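Local coordinates for protein GCN5-related N-acetyltransferase (Streptococcus suis, PDB 3G3S) that probably transfers an acetyl group from acetyl-coenzyme A to an acceptor amine, as other members of the GNAT acetyltransferase family do, at residues T23-E26 with D31-V34; S42-Y47 with L65-G70; G14-T19 with I74-N79. All coordinates share one frame; numbering follows the deposited sequence.

Overall arrangement
From the N terminus, residues 14-19 open interaction 3, which closes only at 74-79 and so encloses the other two. Within that long loop, interaction 1 comes first: 23-26 at the end of helix 19-26 meets 31-34 after a short connection. Interaction 2 follows in series, from strand 42-48 to 65-70, and does not cross interaction 1. Strands 31-34 and 42-48 are antiparallel neighbours, so interactions 1 and 2 meet through backbone hydrogen bonds, while Cys68 of interaction 2 packs on Leu75 of interaction 3. Together they tie helices to both faces of one part of the sheet: helix 19-26 and the loop before it on one, helix 62-68 on the other.

Interaction 1: T23-E26 with D31-V34; sequences TCLE and DIYV. With NA (sodium ion), chain C.
Cys24, Leu25 and Ile32 make a small, buried apolar contact between the end of helix 19-26 and strand 31-34, the outermost strand at one side of the sheet within this chain, though the second subunit also bonds to the backbone of Ile32. No hydrogen bond links the two segments; mostly side-chain carbons do the joining. The centre is the CD1 methyl of Ile32. Its chain carries CG1 anti to the carbonyl carbon (chi1 -67°), and a second turn of -68° brings CD1 round to the helix. There Leu25 CD2 lies 3.8 Å from Ile32 CD1, at the tip of a side chain that leaves its helix in another direction and reaches back. The CB of Cys24 points at the strand and comes within 3.9 Å of Ile32 CD1. A small residue suits this place, because the backbones approach closely here: the CA atoms of Cys24 and Asp31 are 5.3 Å apart. Isoleucine, branched at CB, suits an extended strand and offers a long arm for the contact.

Asp31 turns its side chain away from the helix. Asp31 OD1 accepts a hydrogen bond from Ile32 N (2.8 Å), and the carboxylate also takes bonds from Gly1 N and Glu4 N of the second subunit. Beside the contact, Glu26 O binds a sodium ion at 2.4 Å, with four waters and Glu26 O of the second subunit completing the site. Helix 2-13 covers Leu25 and Ile32 through Ala10, Met6 and Val9, while strand 42-48 pairs with 31-34 and sets Ala45 against Cys24.

Interaction 2: S42-Y47 with L65-G70; sequences SALALY and LKICEG
Leu44 is the residue of strand 42-48 that meets both partners in 65-70, and it does so with a different methyl for each. Its CG stands anti to the backbone N (chi1 170°), which continues the line of CB toward the helix; CD1 then lies 3.8 Å from Cys68 SG, and CD2 lies 3.9 Å from Ile67 CG2. The leucine and the isoleucine run past each other in opposite senses, and CD2 of Leu44 also comes within 4.0 Å of Ile67 CB and 4.1 Å of Ile67 CD1. A leucine fits here because its forked end can touch two neighbouring residues, one methyl on each, and the sulfur of Cys68 gives a compact, fairly apolar surface to close against. Cys68 is held in turn by its backbone: its O accepts a bond from Trp248 NE1.

Ala45, next along, faces the other side of the sheet, where Cys24, Ile32 and Phe13 surround it; its small methyl suits that close packing. The two faces are thus served by different helices. Helix 62-68 is the connection between strands 52-58 and 73-77, which lie side by side and parallel, so strand, helix and strand form a beta-alpha-beta unit. In returning, the helix reaches over strand 42-48, the antiparallel neighbour of 52-58.

Leu46 repeats the torsions of Leu44 two residues on, and this brings its CD2 to 3.9 Å from the same Ile67 CG2, at a slant to the isoleucine chain. That one methyl is therefore shared by two leucines of the strand. Tyr33, from the adjacent strand 31-34, packs on both Leu46 and Ile67 and extends the apolar layer toward the sheet's edge.

Interaction 3: G14-T19 with I74-N79; sequences GDWPET and ILVPQN. With EDO (1,2-ethanediol), chain H; EDO (1,2-ethanediol), chain G.
Trp16 places CG nearly opposite its backbone N (chi1 -166°), sending the indole from the loop toward strand 73-77, while Gln78 does likewise (chi1 178°) and runs on extended past the outer rim of the six-membered ring, meeting it obliquely. The contact is made by CB and CA of Gln78, 3.4 Å from Trp16 CZ3 and CH2 respectively, the amide lying beyond the rim with its plane 17° from the ring's. Val76 completes the far rim: its O lies at the ring edge, 3.6 Å from Trp16 CH2, and its CG1 is 3.8 Å from Trp16 CZ2. A broad tryptophan suits this place, spanning from loop to sheet.

The Gln78 amide is gripped at both ends, OE1 by Gly58 N and NE2 donating to Leu12 O, which fixes its rotation. The C2 of an ethanediol, probably from the crystallisation liquor, lies over one face of the indole, offset toward the rim, on the side from which Gln78 also approaches; its O2 donates to Gln78 O (3.2 Å).

Pro17 centres an inverse gamma turn; on the other segment Asn79 caps helix 80-90 with OD1 toward Trp82 N, so a helix-helix loop meets a strand-to-helix turn of the GNAT-family chain.

Interaction 1: T23-E26 with D31-V34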
loop_
_atom_site.group_PDB
_atom_site.type_symbol
_atom_site.label_atom_id
_atom_site.label_comp_id
_atom_site.label_asym_id
_atom_site.label_seq_id
_atom_site.Cartn_x
_atom_site.Cartn_y
_atom_site.Cartn_z
ATOM N N THR A 23 6.955 -2.888 5.559
ATOM C CA THR A 23 7.612 -1.881 4.758
ATOM C C THR A 23 8.103 -2.491 3.441
ATOM O O THR A 23 7.765 -2.020 2.332
ATOM C CB THR A 23 8.767 -1.278 5.537
ATOM O OG1 THR A 23 8.205 -0.512 6.633
ATOM C CG2 THR A 23 9.709 -0.336 4.660
ATOM N N CYS A 24 8.871 -3.554 3.597
ATOM C CA CYS A 24 9.463 -4.235 2.428
ATOM C C CYS A 24 8.428 -4.772 1.420
ATOM O O CYS A 24 8.590 -4.582 0.221
ATOM C CB CYS A 24 10.397 -5.323 2.881
ATOM S SG CYS A 24 11.810 -4.783 3.746
ATOM N N LEU A 25 7.355 -5.398 1.907
ATOM C CA LEU A 25 6.270 -5.877 1.035
ATOM C C LEU A 25 5.347 -4.786 0.435
ATOM O O LEU A 25 4.772 -5.035 -0.609
ATOM C CB LEU A 25 5.435 -6.891 1.793
ATOM C CG LEU A 25 6.050 -8.221 2.214
ATOM C CD1 LEU A 25 5.107 -8.993 3.085
ATOM C CD2 LEU A 25 6.509 -9.103 0.965
ATOM N N GLU A 26 5.232 -3.601 1.069
ATOM C CA GLU A 26 4.379 -2.503 0.543
ATOM C C GLU A 26 4.965 -1.836 -0.688
ATOM O O GLU A 26 4.224 -1.322 -1.509
ATOM C CB GLU A 26 4.042 -1.440 1.605
ATOM C CG GLU A 26 3.109 -1.994 2.685
ATOM C CD GLU A 26 2.747 -0.978 3.734
ATOM O OE1 GLU A 26 3.364 0.114 3.789
ATOM O OE2 GLU A 26 1.828 -1.314 4.492
ATOM N N ASP A 31 13.474 -4.025 0.241
ATOM C CA ASP A 31 13.456 -4.833 -0.961
ATOM C C ASP A 31 13.164 -6.263 -0.597
ATOM O O ASP A 31 13.211 -6.685 0.558
ATOM C CB ASP A 31 14.794 -4.695 -1.665
ATOM C CG ASP A 31 14.719 -4.920 -3.189
ATOM O OD1 ASP A 31 13.742 -5.493 -3.741
ATOM O OD2 ASP A 31 15.664 -4.473 -3.846
ATOM N N ILE A 32 12.882 -7.027 -1.626
ATOM C CA ILE A 32 12.497 -8.408 -1.508
ATOM C C ILE A 32 13.293 -9.271 -2.487
ATOM O O ILE A 32 13.342 -8.953 -3.638
ATOM C CB ILE A 32 11.053 -8.565 -1.869
ATOM C CG1 ILE A 32 10.175 -7.833 -0.799
ATOM C CG2 ILE A 32 10.673 -10.037 -1.890
ATOM C CD1 ILE A 32 10.192 -8.456 0.578
ATOM N N TYR A 33 13.840 -10.358 -1.978
ATOM C CA TYR A 33 14.617 -11.311 -2.774
ATOM C C TYR A 33 14.035 -12.701 -2.546
ATOM O O TYR A 33 13.530 -13.022 -1.468
ATOM C CB TYR A 33 16.054 -11.291 -2.331
ATOM C CG TYR A 33 16.712 -9.964 -2.496
ATOM C CD1 TYR A 33 16.646 -9.002 -1.494
ATOM C CD2 TYR A 33 17.416 -9.664 -3.624
ATOM C CE1 TYR A 33 17.274 -7.787 -1.632
ATOM C CE2 TYR A 33 18.032 -8.436 -3.772
ATOM C CZ TYR A 33 17.951 -7.511 -2.768
ATOM O OH TYR A 33 18.557 -6.306 -2.916
ATOM N N VAL A 34 14.111 -13.542 -3.571
ATOM C CA VAL A 34 13.540 -14.861 -3.473
ATOM C C VAL A 34 14.474 -15.843 -4.136
ATOM O O VAL A 34 15.420 -15.448 -4.824
ATOM C CB VAL A 34 12.111 -14.941 -4.094
ATOM C CG1 VAL A 34 11.115 -14.078 -3.294
ATOM C CG2 VAL A 34 12.112 -14.538 -5.587
HETATM NA NA NA C . 1.997 -1.736 -2.414
HETATM O O HOH W 1 2.807 -4.223 -2.367
HETATM O O HOH W 2 3.304 -1.669 -4.442
HETATM O O HOH W 3 0.661 -2.286 -0.157
HETATM O O HOH W 4 1.426 0.536 -2.223
#

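Interaction 2: S42-Y47 with L65-G70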
loop_
_atom_site.group_PDB
_atom_site.type_symbol
_atom_site.label_atom_id
_atom_site.label_comp_id
_atom_site.label_asym_id
_atom_site.label_seq_id
_atom_site.Cartn_x
_atom_site.Cartn_y
_atom_site.Cartn_z
ATOM N N SER A 42 11.283 -19.532 -0.906
ATOM C CA SER A 42 12.121 -18.922 0.094
ATOM C C SER A 42 12.202 -17.435 -0.219
ATOM O O SER A 42 12.287 -17.058 -1.357
ATOM C CB SER A 42 13.513 -19.579 0.078
ATOM O OG SER A 42 13.409 -20.993 0.276
ATOM N N ALA A 43 12.141 -16.587 0.799
ATOM C CA ALA A 43 12.215 -15.161 0.591
ATOM C C ALA A 43 12.957 -14.422 1.724
ATOM O O ALA A 43 13.099 -14.901 2.851
ATOM C CB ALA A 43 10.792 -14.568 0.393
ATOM N N LEU A 44 13.412 -13.231 1.366
ATOM C CA LEU A 44 14.176 -12.340 2.210
ATOM C C LEU A 44 13.619 -10.936 2.076
ATOM O O LEU A 44 13.501 -10.402 0.980
ATOM C CB LEU A 44 15.649 -12.307 1.777
ATOM C CG LEU A 44 16.559 -11.240 2.397
ATOM C CD1 LEU A 44 16.802 -11.460 3.904
ATOM C CD2 LEU A 44 17.901 -11.216 1.645
ATOM N N ALA A 45 13.173 -10.377 3.196
ATOM C CA ALA A 45 12.812 -8.989 3.245
ATOM C C ALA A 45 14.064 -8.296 3.815
ATOM O O ALA A 45 14.452 -8.499 4.983
ATOM C CB ALA A 45 11.558 -8.773 4.129
ATOM N N LEU A 46 14.706 -7.475 2.993
ATOM C CA LEU A 46 15.950 -6.809 3.364
ATOM C C LEU A 46 15.748 -5.320 3.406
ATOM O O LEU A 46 15.334 -4.708 2.422
ATOM C CB LEU A 46 17.032 -7.173 2.347
ATOM C CG LEU A 46 18.426 -6.588 2.537
ATOM C CD1 LEU A 46 19.064 -7.098 3.799
ATOM C CD2 LEU A 46 19.302 -6.897 1.279
ATOM N N TYR A 47 16.022 -4.744 4.564
ATOM C CA TYR A 47 15.811 -3.333 4.788
ATOM C C TYR A 47 16.990 -2.740 5.465
ATOM O O TYR A 47 17.547 -3.358 6.352
ATOM C CB TYR A 47 14.608 -3.126 5.688
ATOM C CG TYR A 47 14.372 -1.668 6.026
ATOM C CD1 TYR A 47 13.573 -0.881 5.223
ATOM C CD2 TYR A 47 14.940 -1.079 7.160
ATOM C CE1 TYR A 47 13.346 0.463 5.532
ATOM C CE2 TYR A 47 14.742 0.286 7.456
ATOM C CZ TYR A 47 13.924 1.037 6.642
ATOM O OH TYR A 47 13.656 2.361 6.935
ATOM N N LEU A 65 20.857 -16.096 2.488
ATOM C CA LEU A 65 21.797 -15.767 3.574
ATOM C C LEU A 65 23.029 -15.058 3.005
ATOM O O LEU A 65 23.588 -14.127 3.602
ATOM C CB LEU A 65 22.219 -17.029 4.319
ATOM C CG LEU A 65 21.100 -17.793 5.029
ATOM C CD1 LEU A 65 21.523 -19.089 5.666
ATOM C CD2 LEU A 65 20.478 -16.863 6.108
ATOM N N LYS A 66 23.464 -15.492 1.828
ATOM C CA LYS A 66 24.629 -14.853 1.211
ATOM C C LYS A 66 24.432 -13.373 0.930
ATOM O O LYS A 66 25.365 -12.581 1.094
ATOM C CB LYS A 66 25.007 -15.560 -0.084
ATOM C CG LYS A 66 25.561 -16.937 0.182
ATOM C CD LYS A 66 25.986 -17.628 -1.094
ATOM C CE LYS A 66 26.608 -18.986 -0.789
ATOM N NZ LYS A 66 27.349 -19.515 -1.979
ATOM N N ILE A 67 23.211 -13.002 0.543
ATOM C CA ILE A 67 22.864 -11.622 0.269
ATOM C C ILE A 67 23.040 -10.780 1.530
ATOM O O ILE A 67 23.321 -9.585 1.453
ATOM C CB ILE A 67 21.382 -11.483 -0.209
ATOM C CG1 ILE A 67 21.123 -12.235 -1.510
ATOM C CG2 ILE A 67 21.000 -10.018 -0.409
ATOM C CD1 ILE A 67 19.678 -12.219 -1.919
ATOM N N CYS A 68 22.873 -11.391 2.693
ATOM C CA CYS A 68 23.029 -10.692 3.955
ATOM C C CYS A 68 24.457 -10.558 4.435
ATOM O O CYS A 68 24.712 -9.806 5.358
ATOM C CB CYS A 68 22.229 -11.419 5.035
ATOM S SG CYS A 68 20.488 -11.543 4.638
ATOM N N GLU A 69 25.383 -11.283 3.816
ATOM C CA GLU A 69 26.770 -11.286 4.283
ATOM C C GLU A 69 27.443 -9.958 4.049
ATOM O O GLU A 69 27.153 -9.282 3.076
ATOM C CB GLU A 69 27.566 -12.377 3.583
ATOM C CG GLU A 69 27.168 -13.751 3.993
ATOM C CD GLU A 69 27.878 -14.826 3.188
ATOM O OE1 GLU A 69 28.796 -14.469 2.455
ATOM O OE2 GLU A 69 27.499 -16.010 3.270
ATOM N N GLY A 70 28.347 -9.594 4.954
ATOM C CA GLY A 70 29.082 -8.352 4.840
ATOM C C GLY A 70 28.286 -7.086 5.124
ATOM O O GLY A 70 28.683 -5.991 4.690
#

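Interaction 3: G14-T19 with I74-N79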
loop_
_atom_site.group_PDB
_atom_site.type_symbol
_atom_site.label_atom_id
_atom_site.label_comp_id
_atom_site.label_asym_id
_atom_site.label_seq_id
_atom_site.Cartn_x
_atom_site.Cartn_y
_atom_site.Cartn_z
ATOM N N GLY A 14 3.471 -14.780 5.492
ATOM C CA GLY A 14 2.247 -15.110 6.187
ATOM C C GLY A 14 1.879 -14.012 7.135
ATOM O O GLY A 14 2.057 -12.843 6.816
ATOM N N ASP A 15 1.384 -14.423 8.305
ATOM C CA ASP A 15 0.995 -13.542 9.379
ATOM C C ASP A 15 2.203 -13.374 10.314
ATOM O O ASP A 15 2.409 -14.167 11.272
ATOM C CB ASP A 15 -0.173 -14.179 10.118
ATOM C CG ASP A 15 -0.803 -13.256 11.118
ATOM O OD1 ASP A 15 -0.182 -12.213 11.475
ATOM O OD2 ASP A 15 -1.939 -13.590 11.537
ATOM N N TRP A 16 3.007 -12.357 10.011
ATOM C CA TRP A 16 4.250 -12.087 10.737
ATOM C C TRP A 16 4.199 -10.614 10.986
ATOM O O TRP A 16 4.515 -9.834 10.119
ATOM C CB TRP A 16 5.458 -12.499 9.876
ATOM C CG TRP A 16 6.742 -12.578 10.587
ATOM C CD1 TRP A 16 7.058 -12.093 11.833
ATOM C CD2 TRP A 16 7.973 -13.095 10.033
ATOM N NE1 TRP A 16 8.388 -12.321 12.109
ATOM C CE2 TRP A 16 8.983 -12.907 11.014
ATOM C CE3 TRP A 16 8.309 -13.669 8.817
ATOM C CZ2 TRP A 16 10.281 -13.313 10.826
ATOM C CZ3 TRP A 16 9.582 -14.047 8.631
ATOM C CH2 TRP A 16 10.568 -13.880 9.609
ATOM N N PRO A 17 3.749 -10.203 12.191
ATOM C CA PRO A 17 3.528 -8.795 12.438
ATOM C C PRO A 17 4.780 -7.938 12.774
ATOM O O PRO A 17 4.817 -7.260 13.801
ATOM C CB PRO A 17 2.530 -8.838 13.626
ATOM C CG PRO A 17 2.996 -9.965 14.442
ATOM C CD PRO A 17 3.481 -11.019 13.382
ATOM N N GLU A 18 5.803 -7.984 11.916
ATOM C CA GLU A 18 6.954 -7.115 12.042
ATOM C C GLU A 18 6.825 -6.034 10.975
ATOM O O GLU A 18 6.811 -6.329 9.784
ATOM C CB GLU A 18 8.245 -7.902 11.890
ATOM C CG GLU A 18 8.559 -8.754 13.094
ATOM C CD GLU A 18 9.056 -7.974 14.296
ATOM O OE1 GLU A 18 9.158 -6.734 14.240
ATOM O OE2 GLU A 18 9.433 -8.651 15.287
ATOM N N THR A 19 6.777 -4.767 11.391
ATOM C CA THR A 19 6.441 -3.711 10.439
ATOM C C THR A 19 7.472 -3.493 9.339
ATOM O O THR A 19 7.128 -2.997 8.295
ATOM C CB THR A 19 6.072 -2.364 11.123
ATOM O OG1 THR A 19 7.239 -1.633 11.481
ATOM C CG2 THR A 19 5.128 -2.601 12.353
ATOM N N ILE A 74 20.824 -7.550 11.309
ATOM C CA ILE A 74 20.147 -8.472 12.223
ATOM C C ILE A 74 19.340 -9.448 11.330
ATOM O O ILE A 74 18.467 -9.012 10.553
ATOM C CB ILE A 74 19.224 -7.767 13.299
ATOM C CG1 ILE A 74 20.055 -6.791 14.175
ATOM C CG2 ILE A 74 18.477 -8.829 14.155
ATOM C CD1 ILE A 74 19.195 -5.925 15.171
ATOM N N LEU A 75 19.693 -10.741 11.392
ATOM C CA LEU A 75 19.003 -11.803 10.675
ATOM C C LEU A 75 17.868 -12.317 11.550
ATOM O O LEU A 75 18.101 -12.696 12.713
ATOM C CB LEU A 75 19.920 -12.988 10.410
ATOM C CG LEU A 75 21.182 -12.710 9.629
ATOM C CD1 LEU A 75 21.924 -14.020 9.406
ATOM C CD2 LEU A 75 20.823 -12.070 8.330
ATOM N N VAL A 76 16.659 -12.354 11.002
ATOM C CA VAL A 76 15.517 -12.827 11.759
ATOM C C VAL A 76 14.873 -14.028 11.046
ATOM O O VAL A 76 14.162 -13.857 10.075
ATOM C CB VAL A 76 14.468 -11.731 12.004
ATOM C CG1 VAL A 76 13.343 -12.323 12.905
ATOM C CG2 VAL A 76 15.099 -10.450 12.619
ATOM N N PRO A 77 15.113 -15.247 11.548
ATOM C CA PRO A 77 14.528 -16.436 10.954
ATOM C C PRO A 77 13.038 -16.598 11.256
ATOM O O PRO A 77 12.626 -16.470 12.413
ATOM C CB PRO A 77 15.264 -17.569 11.643
ATOM C CG PRO A 77 15.719 -17.051 12.916
ATOM C CD PRO A 77 15.953 -15.579 12.721
ATOM N N GLN A 78 12.254 -16.915 10.235
ATOM C CA GLN A 78 10.839 -17.133 10.420
ATOM C C GLN A 78 10.620 -18.348 11.283
ATOM O O GLN A 78 9.664 -18.412 12.062
ATOM C CB GLN A 78 10.187 -17.406 9.082
ATOM C CG GLN A 78 8.685 -17.707 9.162
ATOM C CD GLN A 78 8.064 -17.927 7.798
ATOM O OE1 GLN A 78 8.609 -18.663 6.931
ATOM N NE2 GLN A 78 6.914 -17.309 7.585
ATOM N N ASN A 79 11.499 -19.326 11.124
ATOM C CA ASN A 79 11.345 -20.614 11.790
ATOM C C ASN A 79 12.676 -21.272 12.160
ATOM O O ASN A 79 13.744 -20.809 11.797
ATOM C CB ASN A 79 10.477 -21.531 10.912
ATOM C CG ASN A 79 11.046 -21.707 9.523
ATOM O OD1 ASN A 79 12.148 -22.162 9.399
ATOM N ND2 ASN A 79 10.312 -21.325 8.487
HETATM C C1 EDO H . 12.902 -18.880 14.800
HETATM O O1 EDO H . 11.528 -18.539 14.675
HETATM C C2 EDO H . 12.987 -20.160 15.609
HETATM O O2 EDO H . 12.547 -19.847 16.932
HETATM C C1 EDO G . 6.345 -16.401 12.891
HETATM O O1 EDO G . 5.681 -16.225 11.630
HETATM C C2 EDO G . 7.592 -15.549 12.968
HETATM O O2 EDO G . 8.484 -16.107 13.907
#